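Local structure of putative Lipoprotein (Clostridium perfringens, 5J7R) at residues D26-F31 against I42-I47; Y58-L63 against E115-T120; T81-F86 against A93-S98; I130-D135 against K150-E155. The protein is of unknown function but is a putative lipoprotein with a sporulation and spore germination (GerMN-type) domain, and probably acts at the cell envelope. All coordinates share one frame; numbering follows the deposited sequence.

Along the chain contact 1 closes first, contact 2 then opens, contact 3 is nested inside the loop of contact 2, and contact 4 comes last. Contacts 2, 3 and 4 form one compact body: their centres lie 11 to 13 Å apart and all three touch. Contact 2 pairs helices 51-65 and 107-121, which pack on the mixed sheet of strands 83-89, 92-97 and 129-134. Contact 3 is the hairpin of that sheet. Contact 4 adds a late loop to strand 129-134. Contact 1 is a separate hairpin, its centre 26 to 34 Å from the others. Contacts 1 and 2 both meet the second subunit. The chain thus combines an alpha/beta body with a projecting arm that meets other subunits.

Contact 1: D26-F31 against I42-I47; sequences DLSLYF and IEQQEI
Leu-27 and Ile-47 bond to each other twice through their backbones, with Leu-27 N to Ile-47 O at 3.0 Å and Ile-47 N to Leu-27 O at 2.8 Å. Leu-29 with Gln-45 and Phe-31 with Glu-43 repeat this pair of hydrogen bonds. The strands are antiparallel, and these are the hydrogen-bonded pairs. On the face of Ser-28 and Tyr-30, Gln-44 NE2 donates to Tyr-30 OH at 2.7 Å. The hydroxyl oxygen lies in the amide plane. Gln-44 CG is anti to the carbonyl carbon (chi1 -61°) and the chain beyond is extended, which lays it along the Tyr-30 ring, with ring and amide planes 65° apart. Tyr-30 CD2 packs on Ile-42 CD1 at 4.0 Å. Asp-26 OD1 lies 2.8 Å from Glu-46 OE2, the carboxylates nearly coplanar; two acids this close would repel unless one is protonated, which is likely but not settled. On the face of Leu-27 and Leu-29, Leu-29 CG meets Ile-47 CG2 at 3.7 Å, and Leu-29 CD1 meets Ile-47 CD1. The hairpin holds itself by backbone bonds. Ser-28 O and Tyr-30 N, not bonded between the two strands, bond instead to Gln-123 NE2 and Thr-120 OG1 of the second subunit.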
# COMPACT_ATOMS: atom_id res chain seq x y z
N ASP A 26 9.64 0.86 -4.78
CA ASP A 26 10.63 0.27 -5.65
C ASP A 26 11.26 -0.90 -4.90
O ASP A 26 11.94 -0.70 -3.91
CB ASP A 26 11.66 1.36 -6.01
CG ASP A 26 12.60 0.95 -7.11
OD1 ASP A 26 12.44 -0.18 -7.63
OD2 ASP A 26 13.49 1.77 -7.45
N LEU A 27 11.02 -2.12 -5.38
CA LEU A 27 11.52 -3.34 -4.74
C LEU A 27 12.12 -4.31 -5.73
O LEU A 27 12.16 -4.07 -6.93
CB LEU A 27 10.33 -4.09 -4.14
CG LEU A 27 9.47 -3.39 -3.10
CD1 LEU A 27 8.25 -4.22 -2.73
CD2 LEU A 27 10.29 -3.07 -1.87
N SER A 28 12.51 -5.46 -5.20
CA SER A 28 13.05 -6.55 -6.00
C SER A 28 12.36 -7.90 -5.83
O SER A 28 11.79 -8.22 -4.78
CB SER A 28 14.59 -6.70 -5.81
OG SER A 28 15.04 -5.99 -4.66
N LEU A 29 12.37 -8.64 -6.94
CA LEU A 29 11.86 -9.98 -6.99
C LEU A 29 13.10 -10.83 -7.17
O LEU A 29 13.92 -10.54 -8.05
CB LEU A 29 10.93 -10.20 -8.18
CG LEU A 29 9.62 -9.44 -8.16
CD1 LEU A 29 8.91 -9.71 -9.47
CD2 LEU A 29 8.76 -9.86 -6.97
N TYR A 30 13.25 -11.85 -6.34
CA TYR A 30 14.40 -12.73 -6.40
C TYR A 30 14.06 -14.02 -7.08
O TYR A 30 13.26 -14.80 -6.57
CB TYR A 30 14.95 -13.01 -5.01
CG TYR A 30 15.53 -11.80 -4.35
CD1 TYR A 30 14.74 -10.93 -3.64
CD2 TYR A 30 16.90 -11.52 -4.44
CE1 TYR A 30 15.27 -9.81 -3.03
CE2 TYR A 30 17.45 -10.41 -3.82
CZ TYR A 30 16.63 -9.56 -3.12
OH TYR A 30 17.13 -8.44 -2.50
N PHE A 31 14.65 -14.23 -8.25
CA PHE A 31 14.45 -15.45 -9.03
C PHE A 31 15.70 -16.31 -9.02
O PHE A 31 16.71 -15.94 -8.42
CB PHE A 31 14.02 -15.11 -10.46
CG PHE A 31 12.66 -14.50 -10.54
CD1 PHE A 31 11.53 -15.30 -10.45
CD2 PHE A 31 12.50 -13.14 -10.72
CE1 PHE A 31 10.27 -14.74 -10.52
CE2 PHE A 31 11.24 -12.58 -10.81
CZ PHE A 31 10.12 -13.38 -10.71
N ILE A 42 20.43 -16.69 -6.12
CA ILE A 42 19.26 -15.89 -6.49
C ILE A 42 19.71 -14.50 -6.95
O ILE A 42 20.62 -13.93 -6.38
CB ILE A 42 18.23 -15.81 -5.34
CG1 ILE A 42 18.85 -15.22 -4.07
CG2 ILE A 42 17.66 -17.20 -5.04
CD1 ILE A 42 17.90 -15.09 -2.89
N GLU A 43 19.07 -14.00 -8.00
CA GLU A 43 19.37 -12.67 -8.56
C GLU A 43 18.09 -11.81 -8.57
O GLU A 43 16.99 -12.31 -8.74
CB GLU A 43 20.04 -12.79 -9.94
CG GLU A 43 21.55 -12.90 -9.88
CD GLU A 43 22.16 -13.25 -11.22
OE1 GLU A 43 23.15 -14.02 -11.26
OE2 GLU A 43 21.62 -12.78 -12.24
N GLN A 44 18.26 -10.52 -8.34
CA GLN A 44 17.15 -9.61 -8.30
C GLN A 44 16.67 -9.18 -9.66
O GLN A 44 17.45 -9.07 -10.60
CB GLN A 44 17.56 -8.31 -7.60
CG GLN A 44 18.02 -8.43 -6.16
CD GLN A 44 18.55 -7.11 -5.61
OE1 GLN A 44 19.00 -6.26 -6.37
NE2 GLN A 44 18.53 -6.95 -4.29
N GLN A 45 15.38 -8.89 -9.72
CA GLN A 45 14.71 -8.33 -10.90
C GLN A 45 13.84 -7.24 -10.29
O GLN A 45 12.98 -7.52 -9.45
CB GLN A 45 13.85 -9.34 -11.63
CG GLN A 45 13.08 -8.72 -12.79
CD GLN A 45 12.16 -9.69 -13.58
OE1 GLN A 45 11.00 -9.39 -13.68
NE2 GLN A 45 12.66 -10.84 -14.08
N GLU A 46 14.05 -6.00 -10.68
CA GLU A 46 13.26 -4.90 -10.10
C GLU A 46 11.75 -4.91 -10.40
O GLU A 46 11.31 -5.27 -11.49
CB GLU A 46 13.88 -3.55 -10.57
CG GLU A 46 13.08 -2.30 -10.19
CD GLU A 46 13.56 -0.97 -10.82
OE1 GLU A 46 14.13 -0.99 -11.93
OE2 GLU A 46 13.33 0.11 -10.22
N ILE A 47 10.96 -4.48 -9.42
CA ILE A 47 9.51 -4.34 -9.58
C ILE A 47 9.08 -3.02 -8.93
O ILE A 47 9.40 -2.77 -7.78
CB ILE A 47 8.74 -5.59 -9.05
CG1 ILE A 47 7.23 -5.51 -9.33
CG2 ILE A 47 9.00 -5.85 -7.57
CD1 ILE A 47 6.53 -6.85 -9.24

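Contact 2: Y58-L63 against E115-T120; sequences YLIQAL and EGIIAT
Leu-63 and Thr-120 meet tip to tip, and their first torsions set this up. Leu-63 CG stands anti to its carbonyl carbon (chi1 -67°), which carries both methyls across to the other helix. In Thr-120 chi1 is -56°. This puts OG1 beside the backbone N and CG2 opposite that N, where CG2 faces helix 51-65. Leu-63 CD2 comes to 3.6 Å from Thr-120 OG1, and Leu-63 CD1 lies 3.9 Å from Thr-120 CB. The threonine methyl enters between two leucines. Its CG2 is 4.0 Å from Leu-59 CB and equally near Leu-63 CD1. Farther round the interface Ile-60 CD1 touches Ile-117 CG2 at 4.1 Å. Leu-63 CD1 also reaches the backbone of Ile-117, at its CA.

No hydrogen bond crosses between the segments. The hydroxyl of Thr-120 is turned back to its own helix and donates to Gly-116 O at 2.6 Å. That carbonyl also accepts from Thr-120 N, and the two donors approach from opposite faces of its plane. The short helix segments run roughly antiparallel, at 147°, with their axes 10.6 Å apart. Ile-60 and Ile-117 both also touch Ile-95, so the two helices share one sheet beneath them. All six touching residues are buried, and the contact is mostly apolar. The one polar side-chain group in it is satisfied by its own helix and by a neighbouring subunit, and its methyl does the packing.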
# COMPACT_ATOMS: atom_id res chain seq x y z
N TYR A 58 -7.27 -4.51 -5.43
CA TYR A 58 -7.80 -5.26 -4.31
C TYR A 58 -9.28 -4.90 -4.09
O TYR A 58 -10.12 -5.79 -3.91
CB TYR A 58 -6.99 -4.96 -3.05
CG TYR A 58 -7.39 -5.77 -1.86
CD1 TYR A 58 -6.84 -7.03 -1.64
CD2 TYR A 58 -8.33 -5.29 -0.96
CE1 TYR A 58 -7.20 -7.78 -0.54
CE2 TYR A 58 -8.71 -6.05 0.15
CZ TYR A 58 -8.14 -7.29 0.35
OH TYR A 58 -8.49 -8.04 1.43
N LEU A 59 -9.59 -3.60 -4.11
CA LEU A 59 -10.96 -3.11 -3.96
C LEU A 59 -11.90 -3.67 -5.02
O LEU A 59 -13.00 -4.13 -4.67
CB LEU A 59 -11.02 -1.57 -3.98
CG LEU A 59 -10.34 -0.85 -2.81
CD1 LEU A 59 -10.33 0.66 -3.04
CD2 LEU A 59 -11.03 -1.19 -1.51
N ILE A 60 -11.51 -3.64 -6.29
CA ILE A 60 -12.36 -4.19 -7.35
C ILE A 60 -12.56 -5.68 -7.13
O ILE A 60 -13.64 -6.21 -7.40
CB ILE A 60 -11.80 -3.95 -8.78
CG1 ILE A 60 -11.70 -2.45 -9.08
CG2 ILE A 60 -12.68 -4.61 -9.85
CD1 ILE A 60 -13.01 -1.70 -9.00
N GLN A 61 -11.52 -6.34 -6.63
CA GLN A 61 -11.60 -7.80 -6.41
C GLN A 61 -12.59 -8.02 -5.32
O GLN A 61 -13.34 -8.98 -5.34
CB GLN A 61 -10.27 -8.41 -5.92
CG GLN A 61 -9.99 -9.79 -6.50
CD GLN A 61 -9.63 -9.81 -7.98
OE1 GLN A 61 -10.31 -10.47 -8.76
NE2 GLN A 61 -8.58 -9.10 -8.38
N ALA A 62 -12.55 -7.14 -4.32
CA ALA A 62 -13.45 -7.24 -3.18
C ALA A 62 -14.91 -7.02 -3.58
O ALA A 62 -15.80 -7.68 -3.04
CB ALA A 62 -13.04 -6.27 -2.08
N LEU A 63 -15.16 -6.12 -4.52
CA LEU A 63 -16.52 -5.87 -5.02
C LEU A 63 -17.05 -7.10 -5.76
O LEU A 63 -18.21 -7.45 -5.61
CB LEU A 63 -16.57 -4.64 -5.95
CG LEU A 63 -16.30 -3.28 -5.34
CD1 LEU A 63 -16.27 -2.21 -6.41
CD2 LEU A 63 -17.33 -2.93 -4.28
N GLU A 115 -22.43 3.39 -9.83
CA GLU A 115 -22.23 4.28 -8.69
C GLU A 115 -21.41 3.59 -7.59
O GLU A 115 -20.62 4.24 -6.91
CB GLU A 115 -23.56 4.79 -8.12
CG GLU A 115 -24.30 5.75 -9.04
CD GLU A 115 -25.63 6.25 -8.47
OE1 GLU A 115 -26.09 5.69 -7.47
OE2 GLU A 115 -26.23 7.20 -9.04
N GLY A 116 -21.61 2.27 -7.44
CA GLY A 116 -20.88 1.48 -6.43
C GLY A 116 -19.39 1.36 -6.75
O GLY A 116 -18.55 1.46 -5.86
N ILE A 117 -19.07 1.14 -8.02
CA ILE A 117 -17.69 1.04 -8.46
C ILE A 117 -17.01 2.40 -8.26
O ILE A 117 -15.93 2.47 -7.68
CB ILE A 117 -17.60 0.57 -9.93
CG1 ILE A 117 -18.17 -0.85 -10.05
CG2 ILE A 117 -16.16 0.55 -10.42
CD1 ILE A 117 -18.33 -1.36 -11.47
N ILE A 118 -17.66 3.47 -8.71
CA ILE A 118 -17.12 4.83 -8.57
C ILE A 118 -16.93 5.22 -7.12
O ILE A 118 -15.87 5.72 -6.75
CB ILE A 118 -18.02 5.86 -9.28
CG1 ILE A 118 -17.88 5.67 -10.79
CG2 ILE A 118 -17.61 7.29 -8.92
CD1 ILE A 118 -18.76 6.58 -11.62
N ALA A 119 -17.94 5.00 -6.30
CA ALA A 119 -17.85 5.36 -4.89
C ALA A 119 -16.71 4.59 -4.21
O ALA A 119 -16.02 5.13 -3.36
CB ALA A 119 -19.15 5.09 -4.17
N THR A 120 -16.52 3.34 -4.62
CA THR A 120 -15.47 2.51 -4.03
C THR A 120 -14.09 2.95 -4.50
O THR A 120 -13.20 3.19 -3.68
CB THR A 120 -15.68 1.03 -4.37
OG1 THR A 120 -16.99 0.63 -3.93
CG2 THR A 120 -14.62 0.16 -3.70

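Contact 3: T81-F86 against A93-S98; sequences TKLLSF and AIINLS
A classic beta bulge interrupts this antiparallel hairpin of strands 83-89 and 92-97, where Leu-84 and Ser-85 both face Asn-96. Asn-96 O takes Leu-84 N at 2.8 Å and, weakly, Ser-85 N at 3.3 Å. In return Asn-96 N donates to Ser-85 O at 3.0 Å. The register moves by one residue here. Beyond the bulge Phe-86 pairs with Ile-95, and before it Leu-83 pairs with Leu-97. The side chain of Asn-96 adds to the grip. With CG anti to N (chi1 -175°), its ND2 donates to Ser-85 OG at 3.2 Å, with the oxygen 2° out of the amide plane. Its OD1 accepts from Asn-136 N. At the open end of the hairpin Lys-82 N donates to Ser-98 OG at 3.1 Å. That hydroxyl is also bonded to Glu-100.

Leu-83, Phe-86 and Ile-95 pack on the helix side, all of them on Ile-60. Leu-83 CD1 sits 4.0 Å from Leu-97 CD2 and near Ile-95 CG2. The Phe-86 ring lies alongside Ile-95, pointing the same way. Ile-95 CG1 meets it at the edge, near the ring plane, 3.7 Å from Phe-86 CE1.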
# COMPACT_ATOMS: atom_id res chain seq x y z
N THR A 81 -17.45 -12.97 -12.60
CA THR A 81 -16.65 -11.90 -13.23
C THR A 81 -15.21 -12.02 -12.77
O THR A 81 -14.93 -12.40 -11.63
CB THR A 81 -17.15 -10.49 -12.85
OG1 THR A 81 -18.53 -10.35 -13.22
CG2 THR A 81 -16.34 -9.39 -13.53
N LYS A 82 -14.29 -11.70 -13.66
CA LYS A 82 -12.89 -11.78 -13.37
C LYS A 82 -12.21 -10.49 -13.74
O LYS A 82 -12.48 -9.93 -14.79
CB LYS A 82 -12.27 -12.91 -14.18
CG LYS A 82 -12.86 -14.29 -13.84
CD LYS A 82 -12.18 -15.37 -14.66
CE LYS A 82 -12.92 -16.70 -14.63
NZ LYS A 82 -12.15 -17.79 -15.29
N LEU A 83 -11.32 -10.03 -12.87
CA LEU A 83 -10.58 -8.81 -13.12
C LEU A 83 -9.35 -9.17 -13.98
O LEU A 83 -8.44 -9.85 -13.51
CB LEU A 83 -10.15 -8.17 -11.80
CG LEU A 83 -9.36 -6.87 -11.89
CD1 LEU A 83 -10.13 -5.79 -12.62
CD2 LEU A 83 -9.02 -6.40 -10.51
N LEU A 84 -9.33 -8.74 -15.23
CA LEU A 84 -8.22 -9.04 -16.13
C LEU A 84 -7.02 -8.17 -15.81
O LEU A 84 -5.89 -8.65 -15.78
CB LEU A 84 -8.64 -8.86 -17.59
CG LEU A 84 -9.78 -9.78 -18.06
CD1 LEU A 84 -10.18 -9.42 -19.48
CD2 LEU A 84 -9.41 -11.25 -17.96
N SER A 85 -7.27 -6.89 -15.58
CA SER A 85 -6.20 -5.96 -15.23
C SER A 85 -6.77 -4.66 -14.66
O SER A 85 -7.93 -4.32 -14.91
CB SER A 85 -5.32 -5.62 -16.43
OG SER A 85 -6.05 -4.91 -17.41
N PHE A 86 -5.94 -3.96 -13.90
CA PHE A 86 -6.31 -2.70 -13.31
C PHE A 86 -5.12 -1.76 -13.46
O PHE A 86 -4.02 -2.10 -13.03
CB PHE A 86 -6.69 -2.89 -11.85
CG PHE A 86 -7.13 -1.62 -11.20
CD1 PHE A 86 -8.43 -1.15 -11.32
CD2 PHE A 86 -6.23 -0.88 -10.47
CE1 PHE A 86 -8.81 0.04 -10.71
CE2 PHE A 86 -6.61 0.31 -9.87
CZ PHE A 86 -7.89 0.77 -9.99
N ALA A 93 -9.05 5.39 -13.70
CA ALA A 93 -8.84 4.00 -13.33
C ALA A 93 -9.39 3.12 -14.45
O ALA A 93 -10.59 3.10 -14.69
CB ALA A 93 -9.53 3.69 -12.03
N ILE A 94 -8.49 2.43 -15.15
CA ILE A 94 -8.87 1.54 -16.24
C ILE A 94 -9.15 0.20 -15.62
O ILE A 94 -8.23 -0.54 -15.25
CB ILE A 94 -7.75 1.37 -17.27
CG1 ILE A 94 -7.34 2.70 -17.84
CG2 ILE A 94 -8.22 0.59 -18.47
CD1 ILE A 94 -6.03 2.61 -18.57
N ILE A 95 -10.43 -0.13 -15.51
CA ILE A 95 -10.87 -1.38 -14.91
C ILE A 95 -11.23 -2.32 -16.04
O ILE A 95 -12.28 -2.18 -16.66
CB ILE A 95 -12.08 -1.15 -13.99
CG1 ILE A 95 -11.73 -0.07 -12.95
CG2 ILE A 95 -12.49 -2.46 -13.32
CD1 ILE A 95 -12.90 0.37 -12.10
N ASN A 96 -10.36 -3.29 -16.28
CA ASN A 96 -10.53 -4.25 -17.35
C ASN A 96 -11.14 -5.55 -16.82
O ASN A 96 -10.48 -6.31 -16.13
CB ASN A 96 -9.18 -4.51 -18.00
CG ASN A 96 -9.27 -5.40 -19.21
OD1 ASN A 96 -10.34 -5.52 -19.83
ND2 ASN A 96 -8.15 -6.00 -19.58
N LEU A 97 -12.39 -5.80 -17.20
CA LEU A 97 -13.13 -6.98 -16.75
C LEU A 97 -13.29 -8.00 -17.86
O LEU A 97 -13.03 -7.71 -19.02
CB LEU A 97 -14.52 -6.55 -16.26
CG LEU A 97 -14.55 -5.46 -15.18
CD1 LEU A 97 -15.98 -5.02 -14.90
CD2 LEU A 97 -13.87 -5.91 -13.89
N SER A 98 -13.71 -9.21 -17.48
CA SER A 98 -13.94 -10.29 -18.44
C SER A 98 -15.35 -10.17 -19.01
O SER A 98 -16.15 -9.34 -18.55
CB SER A 98 -13.77 -11.64 -17.77
OG SER A 98 -14.70 -11.81 -16.71

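Contact 4: I130-D135 against K150-E155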
# COMPACT_ATOMS: atom_id res chain seq x y z
N ILE A 130 -13.47 6.61 -13.97
CA ILE A 130 -13.21 5.20 -14.26
C ILE A 130 -13.52 4.94 -15.72
O ILE A 130 -14.38 5.59 -16.32
CB ILE A 130 -14.00 4.22 -13.36
CG1 ILE A 130 -15.49 4.23 -13.69
CG2 ILE A 130 -13.73 4.53 -11.89
CD1 ILE A 130 -16.30 3.22 -12.91
N ASN A 131 -12.79 4.01 -16.30
CA ASN A 131 -12.96 3.61 -17.67
C ASN A 131 -13.05 2.09 -17.62
O ASN A 131 -12.05 1.42 -17.40
CB ASN A 131 -11.77 4.07 -18.50
CG ASN A 131 -11.91 3.74 -19.98
OD1 ASN A 131 -12.99 3.44 -20.47
ND2 ASN A 131 -10.80 3.80 -20.69
N ILE A 132 -14.26 1.57 -17.79
CA ILE A 132 -14.48 0.13 -17.76
C ILE A 132 -14.28 -0.45 -19.15
O ILE A 132 -14.79 0.09 -20.12
CB ILE A 132 -15.88 -0.23 -17.24
CG1 ILE A 132 -16.04 0.31 -15.81
CG2 ILE A 132 -16.08 -1.74 -17.29
CD1 ILE A 132 -17.39 0.12 -15.18
N LEU A 133 -13.52 -1.53 -19.22
CA LEU A 133 -13.23 -2.23 -20.46
C LEU A 133 -13.57 -3.68 -20.23
O LEU A 133 -13.58 -4.15 -19.10
CB LEU A 133 -11.73 -2.17 -20.83
CG LEU A 133 -11.00 -0.85 -20.98
CD1 LEU A 133 -9.56 -1.11 -21.40
CD2 LEU A 133 -11.68 0.05 -21.98
N VAL A 134 -13.84 -4.38 -21.32
CA VAL A 134 -14.17 -5.79 -21.27
C VAL A 134 -13.25 -6.48 -22.25
O VAL A 134 -13.18 -6.09 -23.42
CB VAL A 134 -15.65 -6.03 -21.62
CG1 VAL A 134 -15.97 -7.51 -21.62
CG2 VAL A 134 -16.54 -5.27 -20.64
N ASP A 135 -12.52 -7.49 -21.78
CA ASP A 135 -11.57 -8.25 -22.60
C ASP A 135 -10.57 -7.34 -23.31
O ASP A 135 -10.34 -7.46 -24.52
CB ASP A 135 -12.30 -9.13 -23.61
CG ASP A 135 -11.37 -10.09 -24.36
OD1 ASP A 135 -10.19 -10.24 -23.99
OD2 ASP A 135 -11.83 -10.71 -25.33
N LYS A 150 -16.72 5.84 -22.92
CA LYS A 150 -15.59 6.70 -22.57
C LYS A 150 -15.44 6.76 -21.04
O LYS A 150 -16.24 6.16 -20.30
CB LYS A 150 -15.81 8.10 -23.20
CG LYS A 150 -16.22 8.02 -24.67
CD LYS A 150 -16.45 9.39 -25.28
CE LYS A 150 -17.08 9.31 -26.66
NZ LYS A 150 -17.52 10.62 -27.22
N PRO A 151 -14.37 7.40 -20.54
CA PRO A 151 -14.21 7.51 -19.08
C PRO A 151 -15.32 8.35 -18.47
O PRO A 151 -15.84 9.25 -19.14
CB PRO A 151 -12.85 8.20 -18.92
CG PRO A 151 -12.12 7.90 -20.18
CD PRO A 151 -13.16 7.87 -21.25
N PHE A 152 -15.68 8.08 -17.21
CA PHE A 152 -16.75 8.83 -16.54
C PHE A 152 -16.59 8.86 -15.02
O PHE A 152 -15.97 7.97 -14.43
CB PHE A 152 -18.12 8.24 -16.90
CG PHE A 152 -18.32 6.81 -16.48
CD1 PHE A 152 -17.88 5.77 -17.28
CD2 PHE A 152 -18.94 6.50 -15.28
CE1 PHE A 152 -18.03 4.45 -16.89
CE2 PHE A 152 -19.11 5.18 -14.88
CZ PHE A 152 -18.65 4.15 -15.69
N GLY A 153 -17.16 9.89 -14.42
CA GLY A 153 -17.15 10.09 -12.97
C GLY A 153 -18.59 10.05 -12.47
O GLY A 153 -19.50 9.72 -13.24
N LYS A 154 -18.79 10.36 -11.19
CA LYS A 154 -20.13 10.36 -10.57
C LYS A 154 -21.09 11.30 -11.31
O LYS A 154 -22.19 10.90 -11.69
CB LYS A 154 -20.03 10.79 -9.09
CG LYS A 154 -21.37 10.71 -8.31
CD LYS A 154 -21.83 9.31 -8.00
CE LYS A 154 -20.95 8.61 -6.97
NZ LYS A 154 -21.41 7.23 -6.67
N GLU A 155 -20.64 12.54 -11.52
CA GLU A 155 -21.43 13.58 -12.20
C GLU A 155 -21.94 13.18 -13.59
O GLU A 155 -23.04 13.55 -13.99
CB GLU A 155 -20.59 14.86 -12.37
CG GLU A 155 -20.10 15.48 -11.07
CD GLU A 155 -21.23 15.92 -10.16
OE1 GLU A 155 -20.95 16.31 -9.01
OE2 GLU A 155 -22.40 15.87 -10.60
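This is a single antiparallel beta bridge, in which the loop after strand 129-134 returns to the start of that strand. The strand is outermost in the three-stranded sheet of this chain, and the loop touches its outer side at one bridge. Ile-130 and Phe-152 form it as a hydrogen-bonded pair. Ile-130 N donates to Phe-152 O at 2.9 Å, and Phe-152 N returns the bond to Ile-130 O at the same length. Both bonds are fairly straight. Pro-151 CA makes a CA-H...O contact with the same Ile-130 O. The Pro-151 ring runs beside Asn-131, its CG 4.2 Å from Asn-131 CG. On its other edge the strand bonds to 92-97, where the Asn-131 backbone hydrogen-bonds to those of Ala-93 and Ile-95.

The Phe-152 ring folds back over the strand, with CG between its backbone N and carbonyl carbon (chi1 62°). Ile-118 of helix 107-121 packs against both this ring and Ile-130, and Leu-160 also touches the ring. Ile-132 CD1 comes to the ring edge, near its plane, at Phe-152 CZ. Ile-130 CG1 makes a CH-pi contact over one face, 4.0 Å from the Phe-152 ring centroid and 22° off its normal.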